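Local coordinates for protein HAD superfamily hydrolase (Brucella suis biovar 1, PDB 6NQ4) that probably acts as a phosphatase of the haloacid dehalogenase superfamily and holds a sodium ion in its metal site, at residues 238-252 with 259-273. Residues are numbered along the deposited sequence; the frame is centred on the assembly and turned at random.
Sequences KSRILGIGDGVLTDV and GLDVLYISGGVHAAD. With NA (sodium ion), chain H.
Leu-260 reaches Lys-238 and Ile-241 with its two methyls: CD2 lies 3.7 Å from Lys-238 CB, and CD1 packs on Ile-241 CG2. Beyond it, strand 261-265 runs parallel to strand 241-245. Four backbone bonds join them, from Gly-243 N to Asp-261 O through to Ile-265 N to Gly-245 O. Val-262, modelled in two conformers, lies beside Gly-243 and near Val-252. Leu-263 lies side by side with Ile-244 on the other face of the sheet. Tyr-264 has CG anti to the backbone N (chi1 179°), which carries its ring to Val-248 and Val-252. It meets them obliquely, with CE1 3.7 Å from Val-248 CG2. A type I turn, Ile-265 to Gly-268, then brings His-270 to Asp-246. His-270 ND1 donates to Asp-246 O at 2.7 Å; the oxygen sits at the ring edge, near its plane, and ND1 lies in the carbonyl plane. His-270 N meets Asp-246 OD2 from above the carboxylate plane, at 3.0 Å. These bonds probably help position Asp-246, whose OD1 binds the sodium ion at 2.4 Å with Asp-42 and Trp-44. The Asp-273 carboxylate accepts from the first helical turn, just after N-cap Gly-247: its syn lone pairs take Val-248 N on OD2 (2.8 Å) and Leu-249 N on OD1 (2.9 Å). The whole is a beta-alpha-beta unit of the Rossmann-like HAD core, with helix 248-258 linking its strands. Strand 38-41 flanks strand 241-245, and strand 298-300 flanks strand 261-265.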
loop_
_atom_site.group_PDB
_atom_site.type_symbol
_atom_site.label_atom_id
_atom_site.label_comp_id
_atom_site.label_asym_id
_atom_site.label_seq_id
_atom_site.Cartn_x
_atom_site.Cartn_y
_atom_site.Cartn_z
ATOM N N LYS A 238 13.808 -14.619 6.503
ATOM C CA LYS A 238 13.273 -13.328 6.917
ATOM C C LYS A 238 14.309 -12.459 7.606
ATOM O O LYS A 238 14.237 -11.227 7.513
ATOM C CB LYS A 238 12.044 -13.539 7.775
ATOM C CG LYS A 238 10.919 -14.020 6.917
ATOM C CD LYS A 238 9.717 -14.240 7.720
ATOM C CE LYS A 238 8.599 -14.692 6.826
ATOM N NZ LYS A 238 7.351 -14.801 7.588
ATOM N N SER A 239 15.301 -13.069 8.264
ATOM C CA SER A 239 16.357 -12.276 8.880
ATOM C C SER A 239 17.172 -11.503 7.856
ATOM O O SER A 239 17.884 -10.564 8.234
ATOM C CB SER A 239 17.283 -13.181 9.687
ATOM O OG SER A 239 17.941 -14.098 8.830
ATOM N N ARG A 240 17.063 -11.853 6.574
ATOM C CA ARG A 240 17.810 -11.213 5.495
ATOM C C ARG A 240 16.997 -10.188 4.702
ATOM O O ARG A 240 17.472 -9.716 3.657
ATOM C CB ARG A 240 18.387 -12.273 4.554
ATOM C CG ARG A 240 19.245 -13.330 5.258
ATOM C CD ARG A 240 20.528 -12.728 5.828
ATOM N NE ARG A 240 21.325 -12.080 4.791
ATOM C CZ ARG A 240 22.504 -11.497 4.995
ATOM N NH1 ARG A 240 23.042 -11.481 6.210
ATOM N NH2 ARG A 240 23.147 -10.929 3.982
ATOM N N ILE A 241 15.803 -9.819 5.168
ATOM C CA ILE A 241 14.943 -8.869 4.466
ATOM C C ILE A 241 14.681 -7.678 5.378
ATOM O O ILE A 241 14.273 -7.855 6.533
ATOM C CB ILE A 241 13.617 -9.515 4.027
ATOM C CG1 ILE A 241 13.879 -10.755 3.159
ATOM C CG2 ILE A 241 12.767 -8.500 3.274
ATOM C CD1 ILE A 241 12.627 -11.582 2.878
ATOM N N LEU A 242 14.913 -6.470 4.862
ATOM C CA LEU A 242 14.644 -5.230 5.580
ATOM C C LEU A 242 13.391 -4.557 5.030
ATOM O O LEU A 242 13.321 -4.258 3.833
ATOM C CB LEU A 242 15.831 -4.278 5.429
ATOM C CG LEU A 242 15.710 -2.929 6.147
ATOM C CD1 LEU A 242 15.635 -3.110 7.667
ATOM C CD2 LEU A 242 16.865 -2.025 5.729
ATOM N N GLY A 243 12.424 -4.279 5.904
ATOM C CA GLY A 243 11.275 -3.453 5.530
ATOM C C GLY A 243 11.570 -1.983 5.793
ATOM O O GLY A 243 12.172 -1.636 6.803
ATOM N N ILE A 244 11.154 -1.122 4.864
ATOM C CA ILE A 244 11.332 0.327 4.993
ATOM C C ILE A 244 9.988 1.014 4.771
ATOM O O ILE A 244 9.320 0.749 3.771
ATOM C CB ILE A 244 12.343 0.861 3.958
ATOM C CG1 ILE A 244 13.675 0.111 4.039
ATOM C CG2 ILE A 244 12.529 2.381 4.126
ATOM C CD1 ILE A 244 14.671 0.521 2.988
ATOM N N GLY A 245 9.611 1.933 5.658
ATOM C CA GLY A 245 8.389 2.692 5.407
ATOM C C GLY A 245 8.174 3.783 6.429
ATOM O O GLY A 245 8.874 3.860 7.447
ATOM N N ASP A 246 7.190 4.635 6.135
ATOM C CA ASP A 246 6.840 5.741 7.020
ATOM C C ASP A 246 5.491 5.576 7.705
ATOM O O ASP A 246 5.060 6.481 8.423
ATOM C CB ASP A 246 6.973 7.116 6.338
ATOM C CG ASP A 246 5.746 7.511 5.510
ATOM O OD1 ASP A 246 5.062 6.637 4.965
ATOM O OD2 ASP A 246 5.485 8.720 5.360
ATOM N N GLY A 247 4.803 4.443 7.514
ATOM C CA GLY A 247 3.549 4.196 8.189
ATOM C C GLY A 247 3.717 3.237 9.351
ATOM O O GLY A 247 4.146 2.102 9.167
ATOM N N VAL A 248 3.353 3.691 10.548
ATOM C CA VAL A 248 3.486 2.810 11.706
ATOM C C VAL A 248 2.503 1.649 11.616
ATOM O O VAL A 248 2.868 0.486 11.837
ATOM C CB VAL A 248 3.342 3.597 13.021
ATOM C CG1 VAL A 248 3.350 2.644 14.230
ATOM C CG2 VAL A 248 4.450 4.655 13.152
ATOM N N LEU A 249 1.250 1.938 11.277
ATOM C CA LEU A 249 0.216 0.905 11.259
ATOM C C LEU A 249 0.163 0.113 9.958
ATOM O O LEU A 249 -0.633 -0.829 9.864
ATOM C CB LEU A 249 -1.165 1.503 11.544
ATOM C CG LEU A 249 -1.396 2.098 12.930
ATOM C CD1 LEU A 249 -2.884 2.211 13.211
ATOM C CD2 LEU A 249 -0.721 1.258 13.987
ATOM N N THR A 250 0.979 0.475 8.959
ATOM C CA THR A 250 1.080 -0.291 7.717
ATOM C C THR A 250 2.473 -0.894 7.602
ATOM O O THR A 250 2.626 -2.102 7.782
ATOM C CB THR A 250 0.742 0.568 6.489
ATOM O OG1 THR A 250 1.515 1.781 6.521
ATOM C CG2 THR A 250 -0.749 0.936 6.445
ATOM N N ASP A 251 3.502 -0.081 7.343
ATOM C CA ASP A 251 4.847 -0.597 7.083
ATOM C C ASP A 251 5.490 -1.198 8.324
ATOM O O ASP A 251 6.113 -2.267 8.253
ATOM C CB ASP A 251 5.739 0.532 6.577
ATOM C CG ASP A 251 5.167 1.211 5.370
ATOM O OD1 ASP A 251 5.094 0.543 4.323
ATOM O OD2 ASP A 251 4.768 2.389 5.468
ATOM N N VAL A 252 5.414 -0.505 9.462
ATOM C CA VAL A 252 6.102 -1.003 10.655
ATOM C C VAL A 252 5.395 -2.235 11.202
ATOM O O VAL A 252 6.011 -3.288 11.421
ATOM C CB VAL A 252 6.257 0.100 11.721
ATOM C CG1 VAL A 252 6.914 -0.467 12.979
ATOM C CG2 VAL A 252 7.057 1.283 11.162
ATOM N N GLY A 259 7.724 -10.805 10.597
ATOM C CA GLY A 259 9.011 -11.246 11.093
ATOM C C GLY A 259 10.216 -10.559 10.489
ATOM O O GLY A 259 11.312 -11.129 10.533
ATOM N N LEU A 260 10.061 -9.353 9.941
ATOM C CA LEU A 260 11.157 -8.619 9.321
ATOM C C LEU A 260 11.624 -7.473 10.207
ATOM O O LEU A 260 10.820 -6.820 10.884
ATOM C CB LEU A 260 10.728 -7.999 7.984
ATOM C CG LEU A 260 9.984 -8.923 7.019
ATOM C CD1 LEU A 260 9.642 -8.152 5.743
ATOM C CD2 LEU A 260 10.777 -10.191 6.702
ATOM N N ASP A 261 12.932 -7.218 10.165
ATOM C CA ASP A 261 13.479 -5.967 10.678
ATOM C C ASP A 261 12.892 -4.798 9.893
ATOM O O ASP A 261 12.557 -4.919 8.708
ATOM C CB ASP A 261 14.997 -5.947 10.500
ATOM C CG ASP A 261 15.728 -6.962 11.386
ATOM O OD1 ASP A 261 15.115 -7.591 12.290
ATOM O OD2 ASP A 261 16.948 -7.125 11.172
ATOM N N VAL A 262 12.784 -3.648 10.550
ATOM C CA VAL A 262 12.183 -2.499 9.902
ATOM C C VAL A 262 13.040 -1.267 10.104
ATOM O O VAL A 262 13.664 -1.057 11.152
ATOM C CB VAL A 262 10.689 -2.274 10.242
ATOM C CG1 VAL A 262 10.523 -1.646 11.601
ATOM C CG2 VAL A 262 10.010 -1.420 9.162
ATOM N N LEU A 263 13.107 -0.478 9.043
ATOM C CA LEU A 263 13.700 0.850 9.046
ATOM C C LEU A 263 12.554 1.846 8.895
ATOM O O LEU A 263 11.878 1.872 7.858
ATOM C CB LEU A 263 14.693 1.001 7.896
ATOM C CG LEU A 263 15.211 2.417 7.640
ATOM C CD1 LEU A 263 15.961 2.941 8.848
ATOM C CD2 LEU A 263 16.103 2.457 6.423
ATOM N N TYR A 264 12.332 2.656 9.931
ATOM C CA TYR A 264 11.250 3.632 9.954
ATOM C C TYR A 264 11.759 4.966 9.422
ATOM O O TYR A 264 12.812 5.453 9.845
ATOM C CB TYR A 264 10.758 3.790 11.397
ATOM C CG TYR A 264 9.646 4.795 11.654
ATOM C CD1 TYR A 264 8.456 4.756 10.936
ATOM C CD2 TYR A 264 9.770 5.746 12.662
ATOM C CE1 TYR A 264 7.433 5.660 11.195
ATOM C CE2 TYR A 264 8.758 6.641 12.926
ATOM C CZ TYR A 264 7.591 6.595 12.200
ATOM O OH TYR A 264 6.587 7.500 12.490
ATOM N N ILE A 265 11.012 5.552 8.488
ATOM C CA ILE A 265 11.344 6.853 7.921
ATOM C C ILE A 265 10.619 7.890 8.774
ATOM O O ILE A 265 9.445 8.202 8.553
ATOM C CB ILE A 265 10.970 6.935 6.440
ATOM C CG1 ILE A 265 11.655 5.799 5.671
ATOM C CG2 ILE A 265 11.385 8.296 5.847
ATOM C CD1 ILE A 265 13.179 5.774 5.834
ATOM N N SER A 266 11.338 8.429 9.760
ATOM C CA SER A 266 10.718 9.200 10.830
ATOM C C SER A 266 10.277 10.590 10.392
ATOM O O SER A 266 9.381 11.162 11.029
ATOM C CB SER A 266 11.677 9.294 12.019
ATOM O OG SER A 266 12.893 9.925 11.654
ATOM N N GLY A 267 10.872 11.141 9.335
ATOM C CA GLY A 267 10.494 12.427 8.793
ATOM C C GLY A 267 9.390 12.393 7.756
ATOM O O GLY A 267 9.039 13.439 7.194
ATOM N N GLY A 268 8.812 11.223 7.490
ATOM C CA GLY A 268 7.723 11.141 6.544
ATOM C C GLY A 268 6.451 11.796 7.049
ATOM O O GLY A 268 6.320 12.167 8.217
ATOM N N VAL A 269 5.489 11.929 6.133
ATOM C CA VAL A 269 4.180 12.459 6.496
ATOM C C VAL A 269 3.450 11.494 7.418
ATOM O O VAL A 269 2.644 11.914 8.260
ATOM C CB VAL A 269 3.358 12.767 5.229
ATOM C CG1 VAL A 269 1.950 13.211 5.585
ATOM C CG2 VAL A 269 4.064 13.812 4.374
ATOM N N HIS A 270 3.705 10.193 7.287
ATOM C CA HIS A 270 2.931 9.189 8.016
ATOM C C HIS A 270 1.451 9.272 7.658
ATOM O O HIS A 270 0.589 9.085 8.519
ATOM C CB HIS A 270 3.141 9.257 9.536
ATOM C CG HIS A 270 4.542 9.578 9.941
ATOM N ND1 HIS A 270 5.620 8.790 9.601
ATOM C CD2 HIS A 270 5.039 10.602 10.672
ATOM C CE1 HIS A 270 6.725 9.321 10.096
ATOM N NE2 HIS A 270 6.398 10.420 10.755
ATOM N N ALA A 271 1.164 9.529 6.367
ATOM C CA ALA A 271 -0.217 9.724 5.929
ATOM C C ALA A 271 -1.096 8.528 6.276
ATOM O O ALA A 271 -2.271 8.692 6.622
ATOM C CB ALA A 271 -0.262 10.026 4.429
ATOM N N ALA A 272 -0.555 7.308 6.174
ATOM C CA ALA A 272 -1.355 6.128 6.473
ATOM C C ALA A 272 -1.773 6.046 7.935
ATOM O O ALA A 272 -2.700 5.293 8.260
ATOM C CB ALA A 272 -0.591 4.851 6.089
ATOM N N ASP A 273 -1.123 6.803 8.821
ATOM C CA ASP A 273 -1.412 6.794 10.252
ATOM C C ASP A 273 -2.407 7.873 10.671
ATOM O O ASP A 273 -2.722 7.967 11.863
ATOM C CB ASP A 273 -0.120 7.004 11.053
ATOM C CG ASP A 273 0.842 5.838 10.950
ATOM O OD1 ASP A 273 0.380 4.676 10.847
ATOM O OD2 ASP A 273 2.067 6.086 10.996
HETATM NA NA NA H . 4.002 5.699 3.006
HETATM O O HOH W 1 14.820 -8.873 8.812
HETATM O O HOH W 2 17.977 -9.563 10.822
HETATM O O HOH W 3 3.222 9.250 4.128
HETATM O O HOH W 4 2.237 6.473 5.846
HETATM O O HOH W 5 2.909 4.080 4.552
HETATM O O HOH W 6 2.032 7.155 2.645
#